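Local coordinates for protein aminopeptidase N (Francisella tularensis subsp. tularensis, PDB 5DLL) that is a zinc-dependent aminopeptidase of the M1 family that removes N-terminal residues from peptides and probably takes part in the breakdown of intracellular peptides, at residues A[643-648]-A[685-690]; A[593-598]-A[648-653]; A[583-588]-A[636-641]. One frame throughout, in Å; residues are numbered along the deposited sequence.

Interaction 1: residues A[643-648]-A[685-690]; sequences LADKLK and MNASDQ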
loop_
_atom_site.group_PDB
_atom_site.type_symbol
_atom_site.label_atom_id
_atom_site.label_comp_id
_atom_site.label_asym_id
_atom_site.label_seq_id
_atom_site.Cartn_x
_atom_site.Cartn_y
_atom_site.Cartn_z
ATOM N N LEU A 643 13.590 27.967 14.709
ATOM C CA LEU A 643 14.549 27.331 13.797
ATOM C C LEU A 643 14.717 28.129 12.509
ATOM O O LEU A 643 15.831 28.291 12.011
ATOM C CB LEU A 643 14.093 25.920 13.440
ATOM C CG LEU A 643 14.076 24.891 14.570
ATOM C CD1 LEU A 643 13.198 23.708 14.187
ATOM C CD2 LEU A 643 15.489 24.434 14.895
ATOM N N ALA A 644 13.597 28.608 11.974
ATOM C CA ALA A 644 13.588 29.444 10.775
ATOM C C ALA A 644 14.466 30.682 10.918
ATOM O O ALA A 644 15.193 31.034 9.988
ATOM C CB ALA A 644 12.163 29.864 10.447
ATOM N N ASP A 645 14.385 31.330 12.084
ATOM C CA ASP A 645 15.066 32.607 12.344
ATOM C C ASP A 645 16.518 32.448 12.789
ATOM O O ASP A 645 17.405 33.150 12.293
ATOM C CB ASP A 645 14.304 33.416 13.404
ATOM C CG ASP A 645 13.075 34.121 12.843
ATOM O OD1 ASP A 645 13.025 34.393 11.623
ATOM O OD2 ASP A 645 12.157 34.423 13.635
ATOM N N LYS A 646 16.761 31.542 13.734
ATOM C CA LYS A 646 18.115 31.320 14.243
ATOM C C LYS A 646 19.026 30.737 13.163
ATOM O O LYS A 646 20.137 31.222 12.965
ATOM C CB LYS A 646 18.104 30.408 15.472
ATOM C CG LYS A 646 17.293 30.954 16.636
ATOM C CD LYS A 646 17.804 30.438 17.972
ATOM C CE LYS A 646 16.733 30.506 19.051
ATOM N NZ LYS A 646 16.051 31.830 19.107
ATOM N N LEU A 647 18.548 29.715 12.456
ATOM C CA LEU A 647 19.324 29.090 11.383
ATOM C C LEU A 647 18.965 29.654 10.003
ATOM O O LEU A 647 19.075 28.947 8.999
ATOM C CB LEU A 647 19.118 27.569 11.386
ATOM C CG LEU A 647 19.204 26.854 12.738
ATOM C CD1 LEU A 647 18.952 25.366 12.565
ATOM C CD2 LEU A 647 20.550 27.092 13.398
ATOM N N LYS A 648 18.564 30.925 9.947
ATOM C CA LYS A 648 18.101 31.539 8.699
ATOM C C LYS A 648 19.163 31.529 7.599
ATOM O O LYS A 648 18.857 31.234 6.444
ATOM C CB LYS A 648 17.624 32.973 8.940
ATOM C CG LYS A 648 16.814 33.529 7.782
ATOM C CD LYS A 648 16.196 34.881 8.103
ATOM C CE LYS A 648 15.058 35.197 7.143
ATOM N NZ LYS A 648 14.881 36.660 6.929
ATOM N N MET A 685 10.015 30.564 4.768
ATOM C CA MET A 685 8.668 31.155 4.823
ATOM C C MET A 685 8.107 31.211 6.241
ATOM O O MET A 685 7.367 32.132 6.580
ATOM C CB MET A 685 7.710 30.376 3.929
ATOM C CG MET A 685 8.019 30.508 2.449
ATOM S SD MET A 685 7.725 32.174 1.824
ATOM C CE MET A 685 7.634 31.812 0.075
ATOM N N ASN A 686 8.464 30.233 7.066
ATOM C CA ASN A 686 8.110 30.266 8.483
ATOM C C ASN A 686 8.985 31.222 9.314
ATOM O O ASN A 686 8.861 31.273 10.537
ATOM C CB ASN A 686 8.157 28.856 9.071
ATOM C CG ASN A 686 7.109 27.947 8.473
ATOM O OD1 ASN A 686 7.428 26.981 7.779
ATOM N ND2 ASN A 686 5.845 28.260 8.725
ATOM N N ALA A 687 9.867 31.971 8.654
ATOM C CA ALA A 687 10.635 33.021 9.313
ATOM C C ALA A 687 9.761 34.241 9.602
ATOM O O ALA A 687 8.700 34.409 8.997
ATOM C CB ALA A 687 11.816 33.421 8.444
ATOM N N SER A 688 10.220 35.085 10.525
ATOM C CA SER A 688 9.526 36.332 10.866
ATOM C C SER A 688 9.527 37.341 9.713
ATOM O O SER A 688 8.604 38.144 9.602
ATOM C CB SER A 688 10.142 36.973 12.111
ATOM O OG SER A 688 9.936 36.164 13.253
ATOM N N ASP A 689 10.562 37.310 8.876
ATOM C CA ASP A 689 10.566 38.061 7.619
ATOM C C ASP A 689 10.543 37.101 6.421
ATOM O O ASP A 689 11.471 36.317 6.215
ATOM C CB ASP A 689 11.785 38.985 7.537
ATOM C CG ASP A 689 11.630 40.081 6.482
ATOM O OD1 ASP A 689 10.649 40.055 5.707
ATOM O OD2 ASP A 689 12.496 40.980 6.432
ATOM N N GLN A 690 9.473 37.171 5.637
ATOM C CA GLN A 690 9.312 36.314 4.461
ATOM C C GLN A 690 9.929 36.919 3.199
ATOM O O GLN A 690 9.928 36.282 2.145
ATOM C CB GLN A 690 7.830 36.028 4.219
ATOM C CG GLN A 690 7.162 35.277 5.357
ATOM C CD GLN A 690 5.716 34.942 5.059
ATOM O OE1 GLN A 690 4.992 35.738 4.461
ATOM N NE2 GLN A 690 5.287 33.758 5.475
#
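The carboxylate of Asp645 is gripped at both oxygens by Ser688. OD2 accepts from Ser688 OG at 2.8 Å through its syn lone pair, while OD1 takes the backbone N-H of the same residue, Ser688 N, at 3.1 Å. The latter bond is nearly straight (168°), its donor on the syn side of OD1, 16° out of the carboxylate plane. With a bond at each end, the group has little freedom to rotate. Aspartate suits the place because its short side chain carries two acceptors just clear of the helix, and serine because it offers hydroxyl and amide together. In Ser688, OG lies beside its own backbone N (chi1 -66°), which sets the two donors side by side. Asn641, one turn before Asp645 on the helix, adds its ND2 to the Ser688 hydroxyl.

Next to these two bonds the backbones come close, the CA atoms of Ala644 and Ala687 lying 4.9 Å apart. Two methyl side chains permit that approach: Ala644 CB rests 3.6 Å from Asn686 O and 4.1 Å from Ala687 CB. Ala687 CB also lies 3.5 Å from Asp645 OD1.

Lys648 reaches across to the turn with its chain extended, at an oblique angle to Asp689, until CE packs 3.9 Å from Ala687 CB. Its NZ ends 3.5 Å from Asp689 O, near the Asp689 carboxylate without meeting it; that carboxylate caps the backbone N of Lys691. Lysine suits this spot: an aliphatic chain for the methyl, a charge near the carbonyl. The end of helix 629-646 and the first residue of helix 648-658 are thus docked on the turn between helices 668-685 and 691-703, a helix end packed on an inter-helix turn of the ARM-repeat-like C-terminal domain.

Interaction 2: residues A[593-598]-A[648-653]; sequences AFKSIL and KDDWLA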
loop_
_atom_site.group_PDB
_atom_site.type_symbol
_atom_site.label_atom_id
_atom_site.label_comp_id
_atom_site.label_asym_id
_atom_site.label_seq_id
_atom_site.Cartn_x
_atom_site.Cartn_y
_atom_site.Cartn_z
ATOM N N ALA A 593 22.898 20.318 17.207
ATOM C CA ALA A 593 22.708 18.979 16.637
ATOM C C ALA A 593 21.875 19.071 15.352
ATOM O O ALA A 593 22.126 18.362 14.377
ATOM C CB ALA A 593 22.036 18.055 17.643
ATOM N N PHE A 594 20.895 19.968 15.369
ATOM C CA PHE A 594 20.049 20.257 14.209
ATOM C C PHE A 594 20.863 20.872 13.069
ATOM O O PHE A 594 20.679 20.525 11.905
ATOM C CB PHE A 594 18.937 21.224 14.633
ATOM C CG PHE A 594 17.677 21.112 13.826
ATOM C CD1 PHE A 594 16.754 20.113 14.099
ATOM C CD2 PHE A 594 17.392 22.031 12.828
ATOM C CE1 PHE A 594 15.579 20.015 13.373
ATOM C CE2 PHE A 594 16.217 21.942 12.100
ATOM C CZ PHE A 594 15.312 20.932 12.371
ATOM N N LYS A 595 21.755 21.793 13.427
ATOM C CA LYS A 595 22.640 22.460 12.473
ATOM C C LYS A 595 23.589 21.471 11.781
ATOM O O LYS A 595 23.812 21.556 10.572
ATOM C CB LYS A 595 23.456 23.544 13.203
ATOM C CG LYS A 595 24.293 24.442 12.299
ATOM C CD LYS A 595 25.426 25.126 13.060
ATOM C CE LYS A 595 24.946 26.313 13.885
ATOM N NZ LYS A 595 24.710 27.526 13.052
ATOM N N SER A 596 24.145 20.541 12.556
ATOM C CA SER A 596 25.135 19.594 12.039
ATOM C C SER A 596 24.506 18.597 11.075
ATOM O O SER A 596 25.117 18.229 10.072
ATOM C CB SER A 596 25.812 18.846 13.190
ATOM O OG SER A 596 24.878 18.038 13.883
ATOM N N ILE A 597 23.290 18.158 11.388
ATOM C CA ILE A 597 22.531 17.302 10.486
ATOM C C ILE A 597 22.306 18.039 9.163
ATOM O O ILE A 597 22.486 17.470 8.086
ATOM C CB ILE A 597 21.171 16.896 11.094
ATOM C CG1 ILE A 597 21.362 16.025 12.349
ATOM C CG2 ILE A 597 20.312 16.165 10.064
ATOM C CD1 ILE A 597 21.696 14.573 12.079
ATOM N N LEU A 598 21.930 19.312 9.258
ATOM C CA LEU A 598 21.662 20.141 8.081
ATOM C C LEU A 598 22.869 20.285 7.158
ATOM O O LEU A 598 22.709 20.326 5.939
ATOM C CB LEU A 598 21.159 21.527 8.510
ATOM C CG LEU A 598 20.956 22.594 7.431
ATOM C CD1 LEU A 598 19.939 22.157 6.390
ATOM C CD2 LEU A 598 20.533 23.902 8.080
ATOM N N LYS A 648 18.564 30.925 9.947
ATOM C CA LYS A 648 18.101 31.539 8.699
ATOM C C LYS A 648 19.163 31.529 7.599
ATOM O O LYS A 648 18.857 31.234 6.444
ATOM C CB LYS A 648 17.624 32.973 8.940
ATOM C CG LYS A 648 16.814 33.529 7.782
ATOM C CD LYS A 648 16.196 34.881 8.103
ATOM C CE LYS A 648 15.058 35.197 7.143
ATOM N NZ LYS A 648 14.881 36.660 6.929
ATOM N N ASP A 649 20.401 31.861 7.961
ATOM C CA ASP A 649 21.517 31.871 7.011
ATOM C C ASP A 649 21.810 30.470 6.483
ATOM O O ASP A 649 22.173 30.305 5.314
ATOM C CB ASP A 649 22.787 32.444 7.658
ATOM C CG ASP A 649 22.669 33.927 7.991
ATOM O OD1 ASP A 649 21.839 34.634 7.378
ATOM O OD2 ASP A 649 23.419 34.389 8.875
ATOM N N ASP A 650 21.649 29.470 7.350
ATOM C CA ASP A 650 21.904 28.072 6.991
ATOM C C ASP A 650 20.874 27.556 5.987
ATOM O O ASP A 650 21.235 26.890 5.014
ATOM C CB ASP A 650 21.887 27.168 8.232
ATOM C CG ASP A 650 22.855 27.623 9.314
ATOM O OD1 ASP A 650 22.779 28.802 9.726
ATOM O OD2 ASP A 650 23.678 26.791 9.761
ATOM N N TRP A 651 19.596 27.857 6.234
ATOM C CA TRP A 651 18.514 27.461 5.324
ATOM C C TRP A 651 18.756 28.038 3.932
ATOM O O TRP A 651 18.584 27.349 2.930
ATOM C CB TRP A 651 17.137 27.926 5.842
ATOM C CG TRP A 651 16.758 27.385 7.195
ATOM C CD1 TRP A 651 16.460 28.111 8.316
ATOM C CD2 TRP A 651 16.647 26.012 7.568
ATOM N NE1 TRP A 651 16.170 27.271 9.365
ATOM C CE2 TRP A 651 16.279 25.977 8.934
ATOM C CE3 TRP A 651 16.817 24.805 6.883
ATOM C CZ2 TRP A 651 16.079 24.781 9.623
ATOM C CZ3 TRP A 651 16.620 23.618 7.567
ATOM C CH2 TRP A 651 16.257 23.614 8.922
ATOM N N LEU A 652 19.152 29.309 3.889
ATOM C CA LEU A 652 19.462 30.003 2.637
ATOM C C LEU A 652 20.654 29.382 1.906
ATOM O O LEU A 652 20.624 29.223 0.683
ATOM C CB LEU A 652 19.744 31.484 2.915
ATOM C CG LEU A 652 20.223 32.339 1.739
ATOM C CD1 LEU A 652 19.244 32.283 0.577
ATOM C CD2 LEU A 652 20.437 33.775 2.189
ATOM N N ALA A 653 21.701 29.048 2.658
ATOM C CA ALA A 653 22.927 28.484 2.084
ATOM C C ALA A 653 22.671 27.120 1.448
ATOM O O ALA A 653 22.994 26.890 0.275
ATOM C CB ALA A 653 24.005 28.368 3.156
#
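Leu598 lays its methyl CD2 over one face of the Trp651 indole, 4.2 Å from the centroid of the six-membered ring and 21° off its normal, a CH-pi contact. Leu598 CD1, on the same side, hangs over the rim 3.8 Å from Trp651 CZ3. Leu598 CD2 also touches Asp650 CB at 3.5 Å, so the branched leucine fills the angle between two successive side chains of the facing helix. Phe594 approaches differently: its CE2 meets Trp651 CH2 edge to edge at 3.6 Å. The chi1 of Phe594 (-152°) places its ring roughly anti to the backbone N and carries it toward the indole.

Tryptophan suits this site because its wide ring can serve both neighbours while NE1 bonds to Leu643 O; Tyr683 stacks on it as well. On the more open flank Lys595 bends at its last two torsions and brings NZ 3.5 Å from Asp650 OD2, a rather long salt bridge. That same oxygen accepts from His599.

The two helical segments run almost parallel, 12° apart, with their axes 11.1 Å from each other. Spacing of this order is bridged by large side chains: an apolar core supplies most of the contact, and the charged pair at its border probably adds a modest electrostatic attraction.

Interaction 3: residues A[583-588]-A[636-641]; sequences NADLND and RKNVVN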
loop_
_atom_site.group_PDB
_atom_site.type_symbol
_atom_site.label_atom_id
_atom_site.label_comp_id
_atom_site.label_asym_id
_atom_site.label_seq_id
_atom_site.Cartn_x
_atom_site.Cartn_y
_atom_site.Cartn_z
ATOM N N ASN A 583 5.430 22.822 25.792
ATOM C CA ASN A 583 5.375 24.231 25.382
ATOM C C ASN A 583 6.734 24.908 25.593
ATOM O O ASN A 583 6.812 26.090 25.937
ATOM C CB ASN A 583 4.263 24.981 26.137
ATOM C CG ASN A 583 2.870 24.481 25.787
ATOM O OD1 ASN A 583 2.172 23.911 26.624
ATOM N ND2 ASN A 583 2.458 24.697 24.546
ATOM N N ALA A 584 7.799 24.143 25.367
ATOM C CA ALA A 584 9.146 24.551 25.746
ATOM C C ALA A 584 9.821 25.365 24.652
ATOM O O ALA A 584 9.511 25.213 23.465
ATOM C CB ALA A 584 9.987 23.324 26.074
ATOM N N ASP A 585 10.746 26.231 25.065
ATOM C CA ASP A 585 11.610 26.950 24.133
ATOM C C ASP A 585 12.675 25.999 23.605
ATOM O O ASP A 585 12.847 24.889 24.115
ATOM C CB ASP A 585 12.272 28.160 24.810
ATOM C CG ASP A 585 11.302 29.309 25.049
ATOM O OD1 ASP A 585 10.348 29.472 24.257
ATOM O OD2 ASP A 585 11.508 30.061 26.026
ATOM N N LEU A 586 13.392 26.448 22.582
ATOM C CA LEU A 586 14.331 25.595 21.865
ATOM C C LEU A 586 15.702 25.556 22.553
ATOM O O LEU A 586 16.319 26.594 22.797
ATOM C CB LEU A 586 14.458 26.080 20.419
ATOM C CG LEU A 586 14.819 25.050 19.351
ATOM C CD1 LEU A 586 13.843 23.879 19.347
ATOM C CD2 LEU A 586 14.855 25.730 17.990
ATOM N N ASN A 587 16.164 24.345 22.855
ATOM C CA ASN A 587 17.432 24.127 23.552
ATOM C C ASN A 587 18.637 24.557 22.701
ATOM O O ASN A 587 18.583 24.529 21.471
ATOM C CB ASN A 587 17.538 22.644 23.943
ATOM C CG ASN A 587 18.594 22.376 24.997
ATOM O OD1 ASN A 587 19.544 23.140 25.164
ATOM N ND2 ASN A 587 18.433 21.272 25.714
ATOM N N ASP A 588 19.720 24.952 23.364
ATOM C CA ASP A 588 20.941 25.389 22.677
ATOM C C ASP A 588 21.697 24.197 22.064
ATOM O O ASP A 588 22.158 24.263 20.923
ATOM C CB ASP A 588 21.850 26.156 23.651
ATOM C CG ASP A 588 22.534 27.357 23.007
ATOM O OD1 ASP A 588 22.160 27.738 21.878
ATOM O OD2 ASP A 588 23.437 27.936 23.649
ATOM N N ARG A 636 3.956 24.315 18.063
ATOM C CA ARG A 636 4.689 23.919 16.854
ATOM C C ARG A 636 5.051 25.120 15.996
ATOM O O ARG A 636 6.132 25.169 15.415
ATOM C CB ARG A 636 3.881 22.916 16.018
ATOM C CG ARG A 636 4.661 22.315 14.856
ATOM C CD ARG A 636 3.824 21.346 14.041
ATOM N NE ARG A 636 4.582 20.734 12.947
ATOM C CZ ARG A 636 4.839 21.309 11.770
ATOM N NH1 ARG A 636 4.420 22.543 11.499
ATOM N NH2 ARG A 636 5.531 20.641 10.851
ATOM N N LYS A 637 4.142 26.082 15.907
ATOM C CA LYS A 637 4.414 27.313 15.179
ATOM C C LYS A 637 5.596 28.032 15.830
ATOM O O LYS A 637 6.434 28.607 15.137
ATOM C CB LYS A 637 3.171 28.205 15.166
ATOM C CG LYS A 637 3.227 29.373 14.196
ATOM C CD LYS A 637 1.871 30.061 14.111
ATOM C CE LYS A 637 1.947 31.376 13.350
ATOM N NZ LYS A 637 2.454 31.198 11.960
ATOM N N ASN A 638 5.664 27.963 17.160
ATOM C CA ASN A 638 6.721 28.613 17.932
ATOM C C ASN A 638 8.103 28.044 17.649
ATOM O O ASN A 638 9.026 28.800 17.353
ATOM C CB ASN A 638 6.429 28.523 19.431
ATOM C CG ASN A 638 7.395 29.342 20.261
ATOM O OD1 ASN A 638 7.733 30.472 19.908
ATOM N ND2 ASN A 638 7.843 28.778 21.376
ATOM N N VAL A 639 8.252 26.725 17.737
ATOM C CA VAL A 639 9.560 26.103 17.497
ATOM C C VAL A 639 9.983 26.187 16.030
ATOM O O VAL A 639 11.163 26.398 15.738
ATOM C CB VAL A 639 9.640 24.636 17.979
ATOM C CG1 VAL A 639 9.225 24.533 19.440
ATOM C CG2 VAL A 639 8.810 23.708 17.107
ATOM N N VAL A 640 9.026 26.031 15.117
ATOM C CA VAL A 640 9.315 26.118 13.684
ATOM C C VAL A 640 9.767 27.534 13.328
ATOM O O VAL A 640 10.676 27.707 12.513
ATOM C CB VAL A 640 8.109 25.658 12.820
ATOM C CG1 VAL A 640 8.203 26.169 11.386
ATOM C CG2 VAL A 640 8.010 24.135 12.832
ATOM N N ASN A 641 9.148 28.536 13.948
ATOM C CA ASN A 641 9.561 29.930 13.765
ATOM C C ASN A 641 10.966 30.213 14.313
ATOM O O ASN A 641 11.719 30.985 13.719
ATOM C CB ASN A 641 8.554 30.888 14.408
ATOM C CG ASN A 641 9.101 32.298 14.549
ATOM O OD1 ASN A 641 9.509 32.711 15.638
ATOM N ND2 ASN A 641 9.147 33.029 13.441
#
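Val639 turns its CG1 toward the passing chain and brings it 4.1 Å from Ala584 O. Its chi1 of -54° sets CG1 anti to the carbonyl carbon. Leu586 points toward the helix and, with CG roughly anti to the backbone N (chi1 -152°), brings CD1 4.5 Å from Val639 CB. A compact valine suits a helix face on which an extended chain lies close, and the longer leucine can reach inward from that chain; it also packs on Leu643, one turn further along the helix.

At the outer side Asn638 turns ND2 to the side of Asp585. The aspartate CB heads away from the helix, yet its carboxylate bends back until OD1 stands 3.9 Å from Asn638 ND2. Carboxylate and amide planes are turned 60° apart, and the separation is too long for a hydrogen bond.

Following the Schellman motif at Asn583, this connection leads to Asn587, whose side chain N-caps helix 588-598. Just past 636-641, Gln642 OE1 supplies a weak hydrogen bond to Leu586 N. Between the two segments themselves there is sparse apolar packing and one distant polar pair, which implies a light surface contact held by van der Waals forces more than by directional bonds.

From the N terminus, the connection 583-588 comes first and leads straight into helix 588-598, which carries 593-598. Interaction 3 closes a mostly helical loop when the chain reaches 636-641 on helix 629-646. Interaction 2 starts inside that loop and ends beyond it, at 648-653, so the two cross. Interaction 1 opens at 643-648, after interaction 3 has closed but before interaction 2 does, and closes at 685-690, the turn between helices 668-685 and 691-703; it therefore crosses interaction 2, and Lys648 belongs to both. Interactions 1 and 3 stand in series on helix 629-646. Together they tie helices 588-598, 629-646 and 648-658 to the turn before helix 691-703, away from the zinc site.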